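PDB 3TQK: phospho-2-dehydro-3-deoxyheptonate aldolase from Francisella tularensis, which probably catalyses the condensation of phosphoenolpyruvate with D-erythrose 4-phosphate to give DAHP, the first step of the shikimate pathway to chorismate and the aromatic amino acids. Local coordinates for residues A[168-174]-A[200-206]; A[47-51]-A[341-345]; A[13-19]-A[145-149]. All coordinates share one frame; numbering follows the deposited sequence.

Contact 1: A[168-174]-A[200-206]; sequences VHRELAS and ATYPHHF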
loop_
_atom_site.group_PDB
_atom_site.type_symbol
_atom_site.label_atom_id
_atom_site.label_comp_id
_atom_site.label_asym_id
_atom_site.label_seq_id
_atom_site.Cartn_x
_atom_site.Cartn_y
_atom_site.Cartn_z
ATOM N N VAL A 168 4.623 -0.030 4.589
ATOM C CA VAL A 168 4.394 0.990 5.617
ATOM C C VAL A 168 3.175 0.623 6.467
ATOM O O VAL A 168 3.098 1.011 7.630
ATOM C CB VAL A 168 4.257 2.429 5.040
ATOM C CG1 VAL A 168 4.128 3.475 6.184
ATOM C CG2 VAL A 168 5.480 2.777 4.177
ATOM N N HIS A 169 2.248 -0.146 5.894
ATOM C CA HIS A 169 1.081 -0.596 6.642
ATOM C C HIS A 169 1.420 -1.661 7.695
ATOM O O HIS A 169 0.890 -1.627 8.811
ATOM C CB HIS A 169 -0.030 -1.043 5.690
ATOM C CG HIS A 169 -0.647 0.105 4.958
ATOM N ND1 HIS A 169 -0.092 0.638 3.811
ATOM C CD2 HIS A 169 -1.712 0.886 5.263
ATOM C CE1 HIS A 169 -0.823 1.668 3.415
ATOM N NE2 HIS A 169 -1.811 1.838 4.278
ATOM N N ARG A 170 2.325 -2.578 7.353
ATOM C CA ARG A 170 2.845 -3.522 8.338
ATOM C C ARG A 170 3.610 -2.754 9.433
ATOM O O ARG A 170 3.422 -2.985 10.621
ATOM C CB ARG A 170 3.734 -4.555 7.648
ATOM C CG ARG A 170 2.994 -5.390 6.614
ATOM C CD ARG A 170 3.939 -6.090 5.638
ATOM N NE ARG A 170 3.207 -7.045 4.800
ATOM C CZ ARG A 170 3.740 -8.109 4.213
ATOM N NH1 ARG A 170 5.029 -8.367 4.330
ATOM N NH2 ARG A 170 2.983 -8.916 3.483
ATOM N N GLU A 171 4.421 -1.791 9.032
ATOM C CA GLU A 171 5.177 -0.980 9.992
ATOM C C GLU A 171 4.270 -0.178 10.916
ATOM O O GLU A 171 4.478 -0.124 12.140
ATOM C CB GLU A 171 6.087 -0.037 9.229
ATOM C CG GLU A 171 7.178 -0.775 8.444
ATOM C CD GLU A 171 7.919 0.106 7.475
ATOM O OE1 GLU A 171 7.424 1.186 7.093
ATOM O OE2 GLU A 171 9.020 -0.292 7.084
ATOM N N LEU A 172 3.274 0.453 10.306
ATOM C CA LEU A 172 2.248 1.206 11.014
ATOM C C LEU A 172 1.553 0.325 12.052
ATOM O O LEU A 172 1.385 0.723 13.199
ATOM C CB LEU A 172 1.222 1.750 10.004
ATOM C CG LEU A 172 -0.083 2.307 10.551
ATOM C CD1 LEU A 172 0.185 3.608 11.330
ATOM C CD2 LEU A 172 -1.055 2.559 9.425
ATOM N N ALA A 173 1.160 -0.876 11.643
ATOM C CA ALA A 173 0.465 -1.782 12.535
ATOM C C ALA A 173 1.353 -2.162 13.693
ATOM O O ALA A 173 0.861 -2.334 14.803
ATOM C CB ALA A 173 0.001 -3.042 11.786
ATOM N N SER A 174 2.658 -2.294 13.430
ATOM C CA SER A 174 3.619 -2.670 14.472
ATOM C C SER A 174 3.762 -1.608 15.567
ATOM O O SER A 174 4.343 -1.886 16.616
ATOM C CB SER A 174 5.002 -2.950 13.871
ATOM O OG SER A 174 5.690 -1.740 13.562
ATOM N N ALA A 200 4.448 -7.561 11.341
ATOM C CA ALA A 200 3.933 -6.591 12.307
ATOM C C ALA A 200 4.311 -6.905 13.767
ATOM O O ALA A 200 4.253 -6.012 14.628
ATOM C CB ALA A 200 2.406 -6.455 12.160
ATOM N N THR A 201 4.681 -8.155 14.053
ATOM C CA THR A 201 5.172 -8.519 15.389
ATOM C C THR A 201 6.564 -7.937 15.689
ATOM O O THR A 201 6.948 -7.857 16.857
ATOM C CB THR A 201 5.269 -10.069 15.624
ATOM O OG1 THR A 201 6.217 -10.647 14.714
ATOM C CG2 THR A 201 3.909 -10.757 15.487
ATOM N N TYR A 202 7.318 -7.547 14.656
ATOM C CA TYR A 202 8.676 -7.051 14.845
ATOM C C TYR A 202 8.749 -5.569 15.132
ATOM O O TYR A 202 7.836 -4.825 14.790
ATOM C CB TYR A 202 9.524 -7.341 13.615
ATOM C CG TYR A 202 9.859 -8.811 13.460
ATOM C CD1 TYR A 202 10.959 -9.367 14.099
ATOM C CD2 TYR A 202 9.071 -9.634 12.675
ATOM C CE1 TYR A 202 11.270 -10.727 13.945
ATOM C CE2 TYR A 202 9.358 -10.962 12.516
ATOM C CZ TYR A 202 10.450 -11.510 13.149
ATOM O OH TYR A 202 10.699 -12.839 12.966
ATOM N N PRO A 203 9.852 -5.123 15.754
ATOM C CA PRO A 203 10.077 -3.695 15.863
ATOM C C PRO A 203 10.512 -3.148 14.504
ATOM O O PRO A 203 11.191 -3.837 13.733
ATOM C CB PRO A 203 11.206 -3.573 16.908
ATOM C CG PRO A 203 11.494 -4.980 17.390
ATOM C CD PRO A 203 10.954 -5.901 16.350
ATOM N N HIS A 204 10.107 -1.925 14.213
ATOM C CA HIS A 204 10.437 -1.282 12.956
ATOM C C HIS A 204 10.828 0.172 13.231
ATOM O O HIS A 204 10.345 0.787 14.191
ATOM C CB HIS A 204 9.214 -1.307 12.013
ATOM C CG HIS A 204 8.882 -2.664 11.475
ATOM N ND1 HIS A 204 9.502 -3.195 10.368
ATOM C CD2 HIS A 204 8.003 -3.604 11.899
ATOM C CE1 HIS A 204 9.016 -4.402 10.128
ATOM N NE2 HIS A 204 8.091 -4.670 11.034
ATOM N N HIS A 205 11.713 0.701 12.391
ATOM C CA HIS A 205 11.921 2.133 12.271
ATOM C C HIS A 205 11.267 2.560 10.958
ATOM O O HIS A 205 11.555 1.991 9.911
ATOM C CB HIS A 205 13.413 2.472 12.261
ATOM C CG HIS A 205 14.053 2.462 13.616
ATOM N ND1 HIS A 205 14.188 1.315 14.370
ATOM C CD2 HIS A 205 14.623 3.456 14.338
ATOM C CE1 HIS A 205 14.802 1.604 15.503
ATOM N NE2 HIS A 205 15.090 2.894 15.504
ATOM N N PHE A 206 10.363 3.533 11.014
ATOM C CA PHE A 206 9.712 4.029 9.798
ATOM C C PHE A 206 9.287 5.478 9.926
ATOM O O PHE A 206 9.197 6.003 11.025
ATOM C CB PHE A 206 8.510 3.156 9.438
ATOM C CG PHE A 206 7.262 3.418 10.261
ATOM C CD1 PHE A 206 7.184 3.040 11.588
ATOM C CD2 PHE A 206 6.145 3.981 9.679
ATOM C CE1 PHE A 206 6.026 3.257 12.319
ATOM C CE2 PHE A 206 4.990 4.183 10.396
ATOM C CZ PHE A 206 4.935 3.825 11.720
#
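Glu-171 meets Phe-206 and His-204 through its aliphatic carbons, making a CH-pi contact with each ring. Glu-171 CB lies over one face of the Phe-206 ring, 4.1 Å from the centroid and 21° off the normal, displaced toward the rim. Glu-171 CG stands over a face of the His-204 imidazole, 4.2 Å from its centroid. With CG turned away from the carbonyl carbon (chi1 -66°) and the rest of the chain extended, the Glu-171 and Phe-206 side chains slide past each other in opposite directions, which brings Glu-171 OE1 to 3.2 Å from Phe-206 CB. Apolar packing flanks this pair: Val-168 CG1 reaches Phe-206 CD2 at 4.1 Å, and the methyls Ala-173 CB and Ala-200 CB meet at 4.2 Å.

In fold terms, helix 167-173 of the TIM barrel, which follows the fourth barrel strand, is packed against the exit of helix 191-200 and the start of the two-stranded antiparallel sheet 205-209/215-220.

Ser-174 CA approaches Ala-200 O at 3.4 Å in a CA-H...O contact. Ser-174 OG lies at the edge of the His-204 ring, 3.4 Å from His-204 CD2, a contact and not a bond; OG is hydrogen-bonded to Thr-220 OG1. The imidazole is held at both nitrogens, NE2 by Ser-199 O and ND1 by Lys-102 of the second subunit.

Contact 2: A[47-51]-A[341-345]; sequences NDDRV and VQVRR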
loop_
_atom_site.group_PDB
_atom_site.type_symbol
_atom_site.label_atom_id
_atom_site.label_comp_id
_atom_site.label_asym_id
_atom_site.label_seq_id
_atom_site.Cartn_x
_atom_site.Cartn_y
_atom_site.Cartn_z
ATOM N N ASN A 47 -7.369 -17.176 24.799
ATOM C CA ASN A 47 -7.501 -17.241 26.247
ATOM C C ASN A 47 -8.924 -16.979 26.764
ATOM O O ASN A 47 -9.208 -17.183 27.954
ATOM C CB ASN A 47 -6.489 -16.294 26.887
ATOM C CG ASN A 47 -5.054 -16.680 26.552
ATOM O OD1 ASN A 47 -4.719 -17.871 26.492
ATOM N ND2 ASN A 47 -4.205 -15.689 26.333
ATOM N N ASP A 48 -9.800 -16.525 25.867
ATOM C CA ASP A 48 -11.234 -16.421 26.101
ATOM C C ASP A 48 -11.896 -17.072 24.887
ATOM O O ASP A 48 -11.403 -16.929 23.762
ATOM C CB ASP A 48 -11.630 -14.944 26.223
ATOM C CG ASP A 48 -13.115 -14.732 26.511
ATOM O OD1 ASP A 48 -13.808 -15.695 26.904
ATOM O OD2 ASP A 48 -13.576 -13.575 26.374
ATOM N N ASP A 49 -13.001 -17.782 25.099
ATOM C CA ASP A 49 -13.648 -18.515 24.007
ATOM C C ASP A 49 -14.965 -17.871 23.546
ATOM O O ASP A 49 -15.693 -18.430 22.717
ATOM C CB ASP A 49 -13.828 -20.007 24.353
ATOM C CG ASP A 49 -14.523 -20.236 25.667
ATOM O OD1 ASP A 49 -15.013 -19.245 26.259
ATOM O OD2 ASP A 49 -14.582 -21.424 26.103
ATOM N N ARG A 50 -15.260 -16.698 24.089
ATOM C CA ARG A 50 -16.198 -15.783 23.448
ATOM C C ARG A 50 -15.733 -15.492 22.026
ATOM O O ARG A 50 -14.548 -15.625 21.715
ATOM C CB ARG A 50 -16.292 -14.471 24.220
ATOM C CG ARG A 50 -17.023 -14.596 25.542
ATOM C CD ARG A 50 -17.388 -13.236 26.098
ATOM N NE ARG A 50 -16.233 -12.355 26.147
ATOM C CZ ARG A 50 -16.287 -11.049 26.370
ATOM N NH1 ARG A 50 -17.456 -10.440 26.581
ATOM N NH2 ARG A 50 -15.155 -10.343 26.385
ATOM N N VAL A 51 -16.672 -15.122 21.166
ATOM C CA VAL A 51 -16.360 -14.771 19.789
ATOM C C VAL A 51 -16.500 -13.250 19.651
ATOM O O VAL A 51 -17.409 -12.670 20.217
ATOM C CB VAL A 51 -17.275 -15.540 18.826
ATOM C CG1 VAL A 51 -17.301 -14.902 17.455
ATOM C CG2 VAL A 51 -16.808 -16.991 18.718
ATOM N N VAL A 341 -21.387 -20.374 20.555
ATOM C CA VAL A 341 -20.455 -20.331 21.676
ATOM C C VAL A 341 -20.949 -21.212 22.828
ATOM O O VAL A 341 -20.164 -21.960 23.420
ATOM C CB VAL A 341 -20.214 -18.889 22.171
ATOM C CG1 VAL A 341 -19.402 -18.881 23.475
ATOM C CG2 VAL A 341 -19.500 -18.077 21.100
ATOM N N GLN A 342 -22.240 -21.152 23.134
ATOM C CA GLN A 342 -22.779 -21.978 24.224
ATOM C C GLN A 342 -22.504 -23.475 23.990
ATOM O O GLN A 342 -22.097 -24.188 24.910
ATOM C CB GLN A 342 -24.271 -21.707 24.432
ATOM C CG GLN A 342 -24.546 -20.314 25.001
ATOM C CD GLN A 342 -25.956 -19.819 24.732
ATOM O OE1 GLN A 342 -26.857 -20.602 24.475
ATOM N NE2 GLN A 342 -26.147 -18.511 24.797
ATOM N N VAL A 343 -22.686 -23.929 22.751
ATOM C CA VAL A 343 -22.433 -25.321 22.394
ATOM C C VAL A 343 -20.936 -25.619 22.375
ATOM O O VAL A 343 -20.500 -26.729 22.702
ATOM C CB VAL A 343 -23.065 -25.668 21.030
ATOM C CG1 VAL A 343 -22.627 -27.051 20.553
ATOM C CG2 VAL A 343 -24.587 -25.602 21.122
ATOM N N ARG A 344 -20.143 -24.623 21.998
ATOM C CA ARG A 344 -18.701 -24.765 22.038
ATOM C C ARG A 344 -18.244 -25.144 23.448
ATOM O O ARG A 344 -17.386 -26.007 23.600
ATOM C CB ARG A 344 -18.014 -23.475 21.588
ATOM C CG ARG A 344 -16.523 -23.566 21.547
ATOM C CD ARG A 344 -15.906 -22.214 21.338
ATOM N NE ARG A 344 -15.515 -21.978 19.955
ATOM C CZ ARG A 344 -14.965 -20.854 19.519
ATOM N NH1 ARG A 344 -14.755 -19.840 20.349
ATOM N NH2 ARG A 344 -14.624 -20.741 18.236
ATOM N N ARG A 345 -18.841 -24.525 24.466
ATOM C CA ARG A 345 -18.327 -24.627 25.834
ATOM C C ARG A 345 -18.564 -25.955 26.565
ATOM O O ARG A 345 -19.667 -26.518 26.552
ATOM C CB ARG A 345 -18.855 -23.482 26.698
ATOM C CG ARG A 345 -18.271 -22.125 26.318
ATOM C CD ARG A 345 -18.338 -21.153 27.472
ATOM N NE ARG A 345 -17.685 -19.889 27.154
ATOM C CZ ARG A 345 -18.311 -18.745 26.895
ATOM N NH1 ARG A 345 -19.638 -18.658 26.926
ATOM N NH2 ARG A 345 -17.592 -17.668 26.628
HETATM O O HOH W 1 -13.392 -17.447 20.063
#
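Asp-49 meets both arginines at the end of helix 327-344, the last helix of the TIM barrel, just where the chain from helix 27-45 enters the first barrel strand, 51-56. The contact thus ties the C-terminal helix to the beginning of the barrel. One carboxylate oxygen does the ionic work: Asp-49 OD1 accepts from Arg-345 NE at 2.9 Å and from Arg-345 NH2 at 3.0 Å, a side-on grip on a single atom. The Arg-345 chain runs extended from CG to NE (chi3 175°), which carries its guanidinium out to Asp-49. Both donors come from the same face of the carboxylate, above its plane, whereas the oxygen lies close to the guanidinium plane; the two planes are 58° apart. Arg-345 has further acceptors, as NH1 pairs with Asp-83 and NH2 also reaches Lys-82 O.

Arg-344 serves the backbone instead. Its NH1 donates to Asp-49 O at 2.9 Å, with an N-H...O angle of 131°, while NE and NH2 are taken by the carbonyls of Ile-287 and Ile-293. Asp-48 OD2 accepts from Arg-50 NE through its syn lone pair at 2.9 Å; the other Arg-50 nitrogens go to His-81 O and Glu-39. Beside these polar groups, Val-51 CG2 packs on Val-341 CG2 at 3.8 Å. A water bridges the two segments, giving a hydrogen to Arg-50 O at 2.7 Å and accepting from Arg-344 NH1 at 2.8 Å.

Contact 3: A[13-19]-A[145-149]; sequences LIPAEVL and ITPQY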
loop_
_atom_site.group_PDB
_atom_site.type_symbol
_atom_site.label_atom_id
_atom_site.label_comp_id
_atom_site.label_asym_id
_atom_site.label_seq_id
_atom_site.Cartn_x
_atom_site.Cartn_y
_atom_site.Cartn_z
ATOM N N LEU A 13 -3.805 21.680 6.829
ATOM C CA LEU A 13 -4.365 20.596 7.632
ATOM C C LEU A 13 -4.157 20.942 9.114
ATOM O O LEU A 13 -3.054 21.303 9.510
ATOM C CB LEU A 13 -3.662 19.284 7.308
ATOM C CG LEU A 13 -4.236 18.032 7.973
ATOM C CD1 LEU A 13 -5.654 17.755 7.504
ATOM C CD2 LEU A 13 -3.338 16.818 7.705
ATOM N N ILE A 14 -5.214 20.835 9.923
ATOM C CA ILE A 14 -5.112 21.095 11.354
ATOM C C ILE A 14 -4.546 19.844 12.039
ATOM O O ILE A 14 -5.091 18.751 11.859
ATOM C CB ILE A 14 -6.484 21.440 11.993
ATOM C CG1 ILE A 14 -7.198 22.561 11.229
ATOM C CG2 ILE A 14 -6.297 21.892 13.431
ATOM C CD1 ILE A 14 -6.399 23.848 11.103
ATOM N N PRO A 15 -3.451 19.998 12.820
ATOM C CA PRO A 15 -2.819 18.836 13.454
ATOM C C PRO A 15 -3.686 18.193 14.513
ATOM O O PRO A 15 -4.549 18.854 15.086
ATOM C CB PRO A 15 -1.538 19.396 14.065
ATOM C CG PRO A 15 -1.675 20.853 14.071
ATOM C CD PRO A 15 -2.687 21.234 13.045
ATOM N N ALA A 16 -3.451 16.909 14.754
ATOM C CA ALA A 16 -4.261 16.111 15.677
ATOM C C ALA A 16 -4.285 16.725 17.056
ATOM O O ALA A 16 -5.306 16.663 17.744
ATOM C CB ALA A 16 -3.742 14.668 15.740
ATOM N N GLU A 17 -3.160 17.305 17.462
ATOM C CA GLU A 17 -3.053 18.056 18.722
ATOM C C GLU A 17 -4.283 18.896 19.006
ATOM O O GLU A 17 -4.800 18.941 20.128
ATOM C CB GLU A 17 -1.923 19.081 18.615
ATOM C CG GLU A 17 -0.638 18.721 19.265
ATOM C CD GLU A 17 0.361 19.856 19.171
ATOM O OE1 GLU A 17 0.137 20.813 18.382
ATOM O OE2 GLU A 17 1.376 19.783 19.889
ATOM N N VAL A 18 -4.671 19.648 17.981
ATOM C CA VAL A 18 -5.701 20.655 18.124
ATOM C C VAL A 18 -7.042 19.950 18.291
ATOM O O VAL A 18 -7.803 20.279 19.190
ATOM C CB VAL A 18 -5.698 21.621 16.919
ATOM C CG1 VAL A 18 -6.892 22.530 16.969
ATOM C CG2 VAL A 18 -4.387 22.436 16.897
ATOM N N LEU A 19 -7.306 18.946 17.463
ATOM C CA LEU A 19 -8.564 18.215 17.568
ATOM C C LEU A 19 -8.658 17.440 18.870
ATOM O O LEU A 19 -9.749 17.255 19.393
ATOM C CB LEU A 19 -8.773 17.264 16.388
ATOM C CG LEU A 19 -8.697 17.855 14.980
ATOM C CD1 LEU A 19 -9.463 16.969 13.963
ATOM C CD2 LEU A 19 -9.175 19.271 14.958
ATOM N N ILE A 145 -1.027 9.352 8.567
ATOM C CA ILE A 145 -1.449 10.689 8.987
ATOM C C ILE A 145 -2.746 10.623 9.809
ATOM O O ILE A 145 -2.794 11.135 10.925
ATOM C CB ILE A 145 -1.576 11.639 7.760
ATOM C CG1 ILE A 145 -0.182 11.881 7.156
ATOM C CG2 ILE A 145 -2.193 12.960 8.146
ATOM C CD1 ILE A 145 -0.168 12.639 5.801
ATOM N N THR A 146 -3.778 9.966 9.278
ATOM C CA THR A 146 -5.093 9.949 9.925
ATOM C C THR A 146 -5.111 9.291 11.306
ATOM O O THR A 146 -5.819 9.759 12.188
ATOM C CB THR A 146 -6.198 9.314 9.026
ATOM O OG1 THR A 146 -5.841 7.970 8.677
ATOM C CG2 THR A 146 -6.390 10.130 7.734
ATOM N N PRO A 147 -4.325 8.224 11.520
ATOM C CA PRO A 147 -4.433 7.554 12.818
ATOM C C PRO A 147 -4.154 8.394 14.052
ATOM O O PRO A 147 -4.723 8.128 15.104
ATOM C CB PRO A 147 -3.395 6.439 12.714
ATOM C CG PRO A 147 -3.298 6.164 11.268
ATOM C CD PRO A 147 -3.400 7.500 10.627
ATOM N N GLN A 148 -3.287 9.396 13.941
ATOM C CA GLN A 148 -2.980 10.273 15.069
ATOM C C GLN A 148 -4.209 11.023 15.566
ATOM O O GLN A 148 -4.250 11.449 16.718
ATOM C CB GLN A 148 -1.888 11.277 14.688
ATOM C CG GLN A 148 -0.509 10.643 14.484
ATOM C CD GLN A 148 0.172 10.204 15.797
ATOM O OE1 GLN A 148 -0.452 10.150 16.874
ATOM N NE2 GLN A 148 1.462 9.892 15.706
ATOM N N TYR A 149 -5.217 11.160 14.705
ATOM C CA TYR A 149 -6.435 11.853 15.064
ATOM C C TYR A 149 -7.403 11.048 15.925
ATOM O O TYR A 149 -8.303 11.634 16.530
ATOM C CB TYR A 149 -7.151 12.351 13.798
ATOM C CG TYR A 149 -6.384 13.436 13.097
ATOM C CD1 TYR A 149 -5.304 13.132 12.285
ATOM C CD2 TYR A 149 -6.718 14.770 13.274
ATOM C CE1 TYR A 149 -4.577 14.125 11.654
ATOM C CE2 TYR A 149 -6.001 15.787 12.637
ATOM C CZ TYR A 149 -4.933 15.454 11.836
ATOM O OH TYR A 149 -4.223 16.435 11.205
#
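Tyr-149 is the tightly packed part of this contact, with its ring set against the start of helix 16-22. The Ala-16 methyl sits almost exactly over the ring centre: Ala-16 CB is 3.8 Å from the centroid of the Tyr-149 ring and only 8° off the normal. Leu-19 comes to the rim, where Leu-19 CD1 is 3.6 Å from Tyr-149 CD2. The tyrosine side chain leaves its backbone with CG opposite the carbonyl carbon (chi1 -68°), and the hydroxyl at its far end reaches the turn before the helix. There Tyr-149 OH donates to Ile-14 O at 2.6 Å, the donor tilted 33° from the carbonyl plane. This bond ties the hydroxyl to the turn and gives its proton an acceptor within a buried contact. Leu-13 packs on the phenol oxygen, its CG 3.6 Å from Tyr-149 OH.

Packing is looser away from the ring. Leu-13 CD2 and Ile-145 CG2 touch at 4.0 Å. Gln-148, partly exposed, gives the contact its CB, 4.0 Å from Ala-16 CB, while its amide turns to Thr-209 O and Lys-211. Ile-14 and Pro-15 are partly exposed too, and their side chains contribute little.

The N-terminal segment packs on the loop joining barrel strands 137-140 and 156-159, and helix 116-132 touches both, its Leu-120 meeting Leu-13 and Tyr-149; Thr-215 of the second subunit packs on Leu-13.

How the contacts relate
All three contacts lie on the periphery of one eight-stranded parallel barrel, their centres 18 to 21 Å from that of the chain. Contact 2 joins parts far apart in sequence, its segments 290 residues apart, and contact 1 is nested inside the loop so closed. Contact 3 starts earlier, in the N-terminal extension, so its span crosses that of contact 2, and it closes before contact 1 opens. Contacts 1 and 3 approach to about 4 Å between nearest atoms without touching, and both meet the second subunit. Contact 2, on the opposite side of the chain's centre from contact 3 with centres 39 Å apart, joins the first barrel strand to the last helix within one chain.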